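Local coordinates for protein beta-1,3-xylanase (Alcaligenes sp., PDB 2COV) that probably binds beta-1,3-xylan through a family 31 carbohydrate-binding module, an accessory domain of the xylan-degrading enzyme, at residues N37-N42 with L69-E74; E22-H27 with A54-F59. One frame throughout, in Å; residues are numbered along the deposited sequence.

How the contacts relate
Contact 1 and contact 2 are two antiparallel strand pairs whose largely apolar faces meet, with centres about 9 Å apart. Strand 44-51 lies between strands 54-60 and 37-41 in the strand order and connects the two pairs. Along the chain the segments alternate, so 22-27 and 54-59 pair across 37-42, and 37-42 and 69-74 pair across 54-59. Val39 CG1 packs on Val25 CG1 at 3.5 Å, and Val39 O lies 3.3 Å from Phe59 CZ. At the other end Phe71 CE1 is 3.6 Å from Phe55 CB, and Asn37 CG is 3.4 Å from Phe55 CD2. This layered packing is consistent with an immunoglobulin-like beta sandwich.

Contact 1: residues N37-N42 with L69-E74; sequences NYVCLN and LTFKVE
Phe71 lays its ring beside Val39 and Asn37 on the face that also carries Leu41 and Leu69. Its CG is placed anti to the backbone N (chi1 -177°), which sends the ring over to segment 37-42. Beyond CB, Phe71 CG lies 4.1 Å from Tyr38 O. Phe71 CD1 is 3.4 Å from Tyr38 O and meets Val39 CG2 at the ring edge. Phe71 CE1 is 3.7 Å from Asn37 OD1, near the ring plane. The amide and ring planes are 44° apart. At the tip, CZ touches Asn37 CB. Asn37 ND2 is hydrogen-bonded to Gly48 O. The strands run antiparallel in a fold consistent with an immunoglobulin-like beta sandwich, and Tyr38 with Lys72 and Cys40 with Thr70 are the hydrogen-bonded pairs. Lys72 N gives an almost straight bond to Tyr38 O, 2.9 Å long. His27, Trp32 and Phe55 also pack on the Phe71 ring. An alanine here would strip the edge contacts from Val39 and Asn37 and is likely to leave those three rings without their shared neighbour. On the opposite side Cys40 CB packs on Thr70 CB at 3.8 Å. Cys40 SG forms the disulfide with Cys45 and lies 4.0 Å from Lys72 CE.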
ATOM      1  N   ASN A  37       4.901  15.248  -6.843  1.00 10.92           N
ATOM      2  CA  ASN A  37       6.004  14.327  -6.537  1.00 10.77           C
ATOM      3  C   ASN A  37       6.285  14.352  -5.066  1.00 10.74           C
ATOM      4  O   ASN A  37       6.139  15.395  -4.423  1.00 12.00           O
ATOM      5  CB  ASN A  37       7.270  14.685  -7.347  1.00 11.97           C
ATOM      6  CG  ASN A  37       8.042  15.849  -6.743  1.00 12.03           C
ATOM      7  OD1 ASN A  37       8.980  15.615  -5.987  1.00 12.96           O
ATOM      8  ND2 ASN A  37       7.622  17.104  -7.038  1.00 11.75           N
ATOM      9  N   TYR A  38       6.730  13.224  -4.539  1.00 10.44           N
ATOM     10  CA  TYR A  38       7.188  13.135  -3.154  1.00 10.94           C
ATOM     11  C   TYR A  38       8.551  12.484  -3.106  1.00 10.85           C
ATOM     12  O   TYR A  38       8.788  11.509  -3.791  1.00 10.92           O
ATOM     13  CB  TYR A  38       6.229  12.362  -2.259  1.00 12.92           C
ATOM     14  CG  TYR A  38       4.925  13.078  -1.994  1.00 13.22           C
ATOM     15  CD1 TYR A  38       3.866  12.961  -2.847  1.00 14.28           C
ATOM     16  CD2 TYR A  38       4.779  13.889  -0.889  1.00 13.51           C
ATOM     17  CE1 TYR A  38       2.705  13.686  -2.658  1.00 15.14           C
ATOM     18  CE2 TYR A  38       3.651  14.590  -0.656  1.00 12.35           C
ATOM     19  CZ  TYR A  38       2.625  14.519  -1.551  1.00 14.38           C
ATOM     20  OH  TYR A  38       1.467  15.240  -1.354  1.00 17.10           O
ATOM     21  N   VAL A  39       9.381  13.047  -2.241  1.00 11.04           N
ATOM     22  CA  VAL A  39      10.643  12.458  -1.871  1.00 11.82           C
ATOM     23  C   VAL A  39      10.508  12.047  -0.412  1.00 11.22           C
ATOM     24  O   VAL A  39      10.033  12.808   0.392  1.00 11.85           O
ATOM     25  CB  VAL A  39      11.740  13.520  -2.065  1.00 13.82           C
ATOM     26  CG1 VAL A  39      13.023  12.943  -1.697  1.00 13.92           C
ATOM     27  CG2 VAL A  39      11.762  14.048  -3.515  1.00 14.00           C
ATOM     28  N   CYS A  40      10.997  10.854  -0.077  1.00 11.52           N
ATOM     29  CA  CYS A  40      10.811  10.322   1.284  1.00 11.62           C
ATOM     30  C   CYS A  40      12.081   9.676   1.794  1.00 12.43           C
ATOM     31  O   CYS A  40      12.885   9.099   1.032  1.00 11.56           O
ATOM     32  CB  CYS A  40       9.719   9.245   1.342  1.00 13.74           C
ATOM     33  SG  CYS A  40       8.293   9.535   0.283  1.00 14.38           S
ATOM     34  N   LEU A  41      12.211   9.745   3.115  1.00 11.14           N
ATOM     35  CA  LEU A  41      13.291   9.049   3.835  1.00 11.67           C
ATOM     36  C   LEU A  41      12.598   8.235   4.918  1.00 12.25           C
ATOM     37  O   LEU A  41      11.900   8.790   5.774  1.00 12.71           O
ATOM     38  CB  LEU A  41      14.226  10.086   4.510  1.00 12.68           C
ATOM     39  CG  LEU A  41      15.487   9.520   5.084  1.00 13.51           C
ATOM     40  CD1 LEU A  41      16.448   9.182   3.994  1.00 15.31           C
ATOM     41  CD2 LEU A  41      16.162  10.489   6.108  1.00 14.66           C
ATOM     42  N   ASN A  42      12.784   6.929   4.877  1.00 12.18           N
ATOM     43  CA  ASN A  42      12.104   6.057   5.796  1.00 12.65           C
ATOM     44  C   ASN A  42      10.603   6.302   5.867  1.00 12.77           C
ATOM     45  O   ASN A  42       9.948   6.224   6.946  1.00 14.46           O
ATOM     46  CB  ASN A  42      12.701   6.091   7.227  1.00 13.34           C
ATOM     47  CG  ASN A  42      14.025   5.410   7.355  1.00 14.38           C
ATOM     48  OD1 ASN A  42      14.514   4.756   6.405  1.00 15.46           O
ATOM     49  ND2 ASN A  42      14.657   5.551   8.499  1.00 15.81           N
ATOM     50  N   LEU A  69      15.131   5.120   0.794  1.00 10.95           N
ATOM     51  CA  LEU A  69      14.711   6.283  -0.026  1.00 10.50           C
ATOM     52  C   LEU A  69      13.490   5.916  -0.809  1.00 11.06           C
ATOM     53  O   LEU A  69      13.413   4.802  -1.360  1.00 11.51           O
ATOM     54  CB  LEU A  69      15.842   6.634  -1.017  1.00 11.60           C
ATOM     55  CG  LEU A  69      17.274   6.797  -0.481  1.00 11.87           C
ATOM     56  CD1 LEU A  69      18.203   7.315  -1.596  1.00 12.93           C
ATOM     57  CD2 LEU A  69      17.279   7.685   0.751  1.00 12.89           C
ATOM     58  N   THR A  70      12.569   6.851  -0.981  1.00 11.61           N
ATOM     59  CA  THR A  70      11.444   6.631  -1.900  1.00 10.37           C
ATOM     60  C   THR A  70      11.220   7.904  -2.700  1.00 10.75           C
ATOM     61  O   THR A  70      11.354   9.015  -2.224  1.00 11.15           O
ATOM     62  CB  THR A  70      10.133   6.360  -1.132  1.00 11.59           C
ATOM     63  OG1 THR A  70      10.327   5.227  -0.268  1.00 13.29           O
ATOM     64  CG2 THR A  70       8.933   6.097  -2.004  1.00 13.17           C
ATOM     65  N   PHE A  71      10.897   7.655  -3.979  1.00 10.62           N
ATOM     66  CA  PHE A  71      10.462   8.721  -4.863  1.00  9.81           C
ATOM     67  C   PHE A  71       9.154   8.294  -5.467  1.00 10.37           C
ATOM     68  O   PHE A  71       9.027   7.178  -6.004  1.00 11.26           O
ATOM     69  CB  PHE A  71      11.462   8.966  -5.989  1.00 10.01           C
ATOM     70  CG  PHE A  71      11.096  10.105  -6.907  1.00 10.86           C
ATOM     71  CD1 PHE A  71      10.903  11.367  -6.395  1.00 11.11           C
ATOM     72  CD2 PHE A  71      10.890   9.958  -8.243  1.00 11.90           C
ATOM     73  CE1 PHE A  71      10.507  12.438  -7.181  1.00 12.34           C
ATOM     74  CE2 PHE A  71      10.545  11.012  -9.069  1.00 12.78           C
ATOM     75  CZ  PHE A  71      10.339  12.218  -8.536  1.00 13.14           C
ATOM     76  N   LYS A  72       8.154   9.140  -5.289  1.00 10.67           N
ATOM     77  CA  LYS A  72       6.825   8.947  -5.839  1.00 10.02           C
ATOM     78  C   LYS A  72       6.505  10.064  -6.807  1.00 10.28           C
ATOM     79  O   LYS A  72       6.713  11.215  -6.491  1.00 11.27           O
ATOM     80  CB  LYS A  72       5.742   8.954  -4.741  1.00 10.07           C
ATOM     81  CG  LYS A  72       6.041   8.208  -3.501  1.00 12.52           C
ATOM     82  CD  LYS A  72       4.883   8.159  -2.550  1.00 14.44           C
ATOM     83  CE  LYS A  72       5.206   7.436  -1.261  1.00 15.76           C
ATOM     84  NZ  LYS A  72       4.067   7.416  -0.316  1.00 19.37           N
ATOM     85  N   VAL A  73       6.007   9.721  -7.981  1.00  9.82           N
ATOM     86  CA  VAL A  73       5.788  10.731  -8.976  1.00  9.85           C
ATOM     87  C   VAL A  73       4.558  10.508  -9.798  1.00 10.20           C
ATOM     88  O   VAL A  73       4.287   9.382 -10.238  1.00 10.79           O
ATOM     89  CB  VAL A  73       7.065  10.902  -9.853  1.00 10.53           C
ATOM     90  CG1 VAL A  73       7.414   9.661 -10.711  1.00 11.31           C
ATOM     91  CG2 VAL A  73       6.956  12.151 -10.736  1.00 11.20           C
ATOM     92  N   GLU A  74       3.798  11.566 -10.032  1.00 10.24           N
ATOM     93  CA  GLU A  74       2.639  11.571 -10.950  1.00 10.26           C
ATOM     94  C   GLU A  74       3.126  11.340 -12.347  1.00  9.88           C
ATOM     95  O   GLU A  74       4.138  11.849 -12.770  1.00 10.60           O
ATOM     96  CB  GLU A  74       1.985  12.949 -10.829  1.00 10.74           C
ATOM     97  CG  GLU A  74       0.637  13.060 -11.444  1.00 12.00           C
ATOM     98  CD  GLU A  74       0.628  13.246 -12.960  1.00 11.40           C
ATOM     99  OE1 GLU A  74       1.410  14.050 -13.521  1.00 11.73           O
ATOM    100  OE2 GLU A  74      -0.253  12.574 -13.598  1.00 12.95           O
TER

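Contact 2: residues E22-H27 with A54-F59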
ATOM      1  N   GLU A  22      22.131  16.253   7.941  1.00 18.40           N
ATOM      2  CA  GLU A  22      21.162  16.476   6.855  1.00 16.28           C
ATOM      3  C   GLU A  22      21.595  15.750   5.565  1.00 15.95           C
ATOM      4  O   GLU A  22      22.731  15.856   5.098  1.00 15.30           O
ATOM      5  CB  GLU A  22      20.985  17.975   6.540  1.00 17.67           C
ATOM      6  CG  GLU A  22      20.023  18.735   7.539  1.00 22.95           C
ATOM      7  CD  GLU A  22      19.541  20.069   7.012  1.00 23.63           C
ATOM      8  OE1 GLU A  22      18.510  20.519   7.613  1.00 29.39           O
ATOM      9  OE2 GLU A  22      20.195  20.614   6.046  1.00 25.29           O
ATOM     10  N   ILE A  23      20.625  15.063   4.979  1.00 14.24           N
ATOM     11  CA  ILE A  23      20.755  14.333   3.713  1.00 13.66           C
ATOM     12  C   ILE A  23      19.778  14.954   2.720  1.00 12.62           C
ATOM     13  O   ILE A  23      18.680  15.276   3.105  1.00 14.45           O
ATOM     14  CB  ILE A  23      20.455  12.823   3.918  1.00 13.75           C
ATOM     15  CG1 ILE A  23      20.774  12.022   2.655  1.00 14.81           C
ATOM     16  CG2 ILE A  23      19.024  12.594   4.365  1.00 13.92           C
ATOM     17  CD1 ILE A  23      20.552  10.547   2.852  1.00 14.05           C
ATOM     18  N   GLU A  24      20.218  15.146   1.467  1.00 13.17           N
ATOM     19  CA  GLU A  24      19.295  15.546   0.404  1.00 13.94           C
ATOM     20  C   GLU A  24      19.075  14.286  -0.424  1.00 13.79           C
ATOM     21  O   GLU A  24      20.002  13.727  -0.971  1.00 14.31           O
ATOM     22  CB  GLU A  24      19.932  16.640  -0.443  1.00 14.99           C
ATOM     23  CG  GLU A  24      19.020  17.029  -1.636  1.00 14.09           C
ATOM     24  CD  GLU A  24      19.575  18.110  -2.502  1.00 19.15           C
ATOM     25  OE1 GLU A  24      20.630  17.896  -3.085  1.00 23.50           O
ATOM     26  OE2 GLU A  24      18.936  19.125  -2.666  1.00 21.80           O
ATOM     27  N   VAL A  25      17.833  13.944  -0.591  1.00 12.41           N
ATOM     28  CA  VAL A  25      17.408  12.803  -1.421  1.00 11.53           C
ATOM     29  C   VAL A  25      16.926  13.369  -2.722  1.00 11.07           C
ATOM     30  O   VAL A  25      16.241  14.391  -2.754  1.00 11.75           O
ATOM     31  CB  VAL A  25      16.310  11.995  -0.724  1.00 12.33           C
ATOM     32  CG1 VAL A  25      15.826  10.862  -1.591  1.00 13.20           C
ATOM     33  CG2 VAL A  25      16.792  11.490   0.661  1.00 13.37           C
ATOM     34  N   TYR A  26      17.301  12.785  -3.835  1.00 11.75           N
ATOM     35  CA  TYR A  26      16.864  13.291  -5.127  1.00 11.47           C
ATOM     36  C   TYR A  26      16.678  12.191  -6.153  1.00 11.63           C
ATOM     37  O   TYR A  26      17.169  11.093  -6.063  1.00 11.93           O
ATOM     38  CB  TYR A  26      17.851  14.320  -5.656  1.00 11.88           C
ATOM     39  CG  TYR A  26      19.227  13.763  -6.033  1.00 12.15           C
ATOM     40  CD1 TYR A  26      19.464  13.222  -7.281  1.00 13.66           C
ATOM     41  CD2 TYR A  26      20.310  13.831  -5.147  1.00 13.47           C
ATOM     42  CE1 TYR A  26      20.714  12.729  -7.632  1.00 14.21           C
ATOM     43  CE2 TYR A  26      21.534  13.353  -5.509  1.00 15.62           C
ATOM     44  CZ  TYR A  26      21.753  12.792  -6.723  1.00 15.58           C
ATOM     45  OH  TYR A  26      23.027  12.333  -7.073  1.00 16.63           O
ATOM     46  N   HIS A  27      15.874  12.542  -7.167  1.00 11.44           N
ATOM     47  CA  HIS A  27      15.735  11.759  -8.357  1.00 11.76           C
ATOM     48  C   HIS A  27      15.859  12.700  -9.572  1.00 11.10           C
ATOM     49  O   HIS A  27      15.090  13.640  -9.719  1.00 11.61           O
ATOM     50  CB  HIS A  27      14.423  10.992  -8.469  1.00 10.74           C
ATOM     51  CG  HIS A  27      14.506   9.798  -9.383  1.00 10.28           C
ATOM     52  ND1 HIS A  27      14.879   9.903 -10.712  1.00 11.46           N
ATOM     53  CD2 HIS A  27      14.421   8.464  -9.118  1.00 12.41           C
ATOM     54  CE1 HIS A  27      14.956   8.673 -11.230  1.00 12.06           C
ATOM     55  NE2 HIS A  27      14.675   7.771 -10.285  1.00 12.59           N
ATOM     56  N   ALA A  54      16.559  17.837 -11.161  1.00 12.16           N
ATOM     57  CA  ALA A  54      16.216  16.768 -10.255  1.00 11.76           C
ATOM     58  C   ALA A  54      15.152  17.259  -9.294  1.00 11.46           C
ATOM     59  O   ALA A  54      15.121  18.441  -8.898  1.00 13.56           O
ATOM     60  CB  ALA A  54      17.459  16.307  -9.474  1.00 12.86           C
ATOM     61  N   PHE A  55      14.369  16.310  -8.836  1.00 11.69           N
ATOM     62  CA  PHE A  55      13.426  16.488  -7.756  1.00 11.45           C
ATOM     63  C   PHE A  55      14.130  16.223  -6.464  1.00 11.81           C
ATOM     64  O   PHE A  55      14.735  15.160  -6.361  1.00 12.90           O
ATOM     65  CB  PHE A  55      12.234  15.561  -7.907  1.00 12.34           C
ATOM     66  CG  PHE A  55      11.416  15.830  -9.168  1.00 12.05           C
ATOM     67  CD1 PHE A  55      11.691  15.164 -10.325  1.00 13.44           C
ATOM     68  CD2 PHE A  55      10.370  16.722  -9.122  1.00 13.94           C
ATOM     69  CE1 PHE A  55      10.935  15.406 -11.473  1.00 14.07           C
ATOM     70  CE2 PHE A  55       9.618  17.004 -10.283  1.00 15.12           C
ATOM     71  CZ  PHE A  55       9.911  16.316 -11.416  1.00 15.37           C
ATOM     72  N   ARG A  56      14.049  17.096  -5.455  1.00 12.12           N
ATOM     73  CA  ARG A  56      14.944  17.002  -4.335  1.00 12.95           C
ATOM     74  C   ARG A  56      14.335  17.525  -3.051  1.00 12.35           C
ATOM     75  O   ARG A  56      13.500  18.447  -3.104  1.00 13.27           O
ATOM     76  CB  ARG A  56      16.216  17.677  -4.622  1.00 16.26           C
ATOM     77  CG  ARG A  56      16.228  19.067  -4.992  1.00 18.50           C
ATOM     78  CD  ARG A  56      17.806  19.486  -5.719  1.00 18.53           C
ATOM     79  NE  ARG A  56      18.214  19.478  -7.102  1.00 26.41           N
ATOM     80  CZ  ARG A  56      19.415  19.067  -7.384  1.00 21.75           C
ATOM     81  NH1 ARG A  56      19.842  19.038  -8.598  1.00 26.90           N
ATOM     82  NH2 ARG A  56      20.235  18.538  -6.367  1.00 25.35           N
ATOM     83  N   LYS A  57      14.707  16.931  -1.905  1.00 12.79           N
ATOM     84  CA  LYS A  57      14.306  17.424  -0.622  1.00 12.92           C
ATOM     85  C   LYS A  57      15.327  16.984   0.422  1.00 12.59           C
ATOM     86  O   LYS A  57      15.960  15.954   0.258  1.00 12.92           O
ATOM     87  CB  LYS A  57      12.900  16.943  -0.219  1.00 16.02           C
ATOM     88  CG  LYS A  57      12.128  17.905   0.746  1.00 19.60           C
ATOM     89  CD  LYS A  57      11.735  19.171   0.046  1.00 22.39           C
ATOM     90  CE  LYS A  57      11.029  20.116   1.035  1.00 26.72           C
ATOM     91  NZ  LYS A  57      10.950  21.483   0.633  1.00 28.47           N
ATOM     92  N   THR A  58      15.481  17.778   1.481  1.00 13.43           N
ATOM     93  CA  THR A  58      16.400  17.481   2.571  1.00 13.95           C
ATOM     94  C   THR A  58      15.672  17.036   3.834  1.00 13.26           C
ATOM     95  O   THR A  58      14.538  17.454   4.137  1.00 15.14           O
ATOM     96  CB  THR A  58      17.291  18.720   2.842  1.00 16.19           C
ATOM     97  OG1 THR A  58      18.002  19.068   1.614  1.00 18.33           O
ATOM     98  CG2 THR A  58      18.222  18.517   3.968  1.00 19.99           C
ATOM     99  N   PHE A  59      16.358  16.175   4.602  1.00 13.20           N
ATOM    100  CA  PHE A  59      15.832  15.523   5.792  1.00 13.16           C
ATOM    101  C   PHE A  59      16.917  15.444   6.845  1.00 13.50           C
ATOM    102  O   PHE A  59      18.094  15.466   6.535  1.00 14.07           O
ATOM    103  CB  PHE A  59      15.479  14.056   5.440  1.00 13.46           C
ATOM    104  CG  PHE A  59      14.454  13.918   4.344  1.00 13.30           C
ATOM    105  CD1 PHE A  59      14.840  13.918   3.038  1.00 12.87           C
ATOM    106  CD2 PHE A  59      13.138  13.796   4.633  1.00 14.20           C
ATOM    107  CE1 PHE A  59      13.892  13.824   2.028  1.00 13.04           C
ATOM    108  CE2 PHE A  59      12.196  13.647   3.644  1.00 14.72           C
ATOM    109  CZ  PHE A  59      12.588  13.677   2.337  1.00 13.79           C
TER
HETATM  110  O   HOH W   1      16.824  19.653  -0.973  1.00 25.86           O
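Glu24 and Arg56 meet at an angle on one side of this strand pair, with their carboxylate and guanidinium planes 49° apart. Glu24 is fully extended. The Arg56 chain bends beyond CG, which brings the guanidinium back to the acid. Glu24 OE1 meets the guanidinium at its edge, and Arg56 NH2 gives Glu24 OE1 a weak hydrogen bond of 3.4 Å within a salt bridge. Glu24 OE2 lies against the alkyl part of Arg56, 3.6 Å from its CG. Each end has further partners: Asn16 for OE1, Ser51 O for NE and Asn96 O for NH2. Water 1 donates to Glu24 OE2 and also bonds to Thr58 OG1, tying the two side chains together. Strand 22-28 lies between 13-19 and 54-60 in the antiparallel sheet, and six backbone hydrogen bonds join the two segments. The opposite face, with Ile23, Val25 and Phe59, is largely apolar. Val25 CG2 sits obliquely to the Phe59 ring, 3.9 Å from CD1, while Ile23 CG2 touches Phe59 CB. Both aromatic rings of segment 54-59 turn an edge to a carbonyl: Phe59 to Ile23 O and Phe55 to His27 O. Near the strand end Glu22 crosses Thr58 at about a right angle, with Glu22 OE2 3.6 Å from Thr58 CG2.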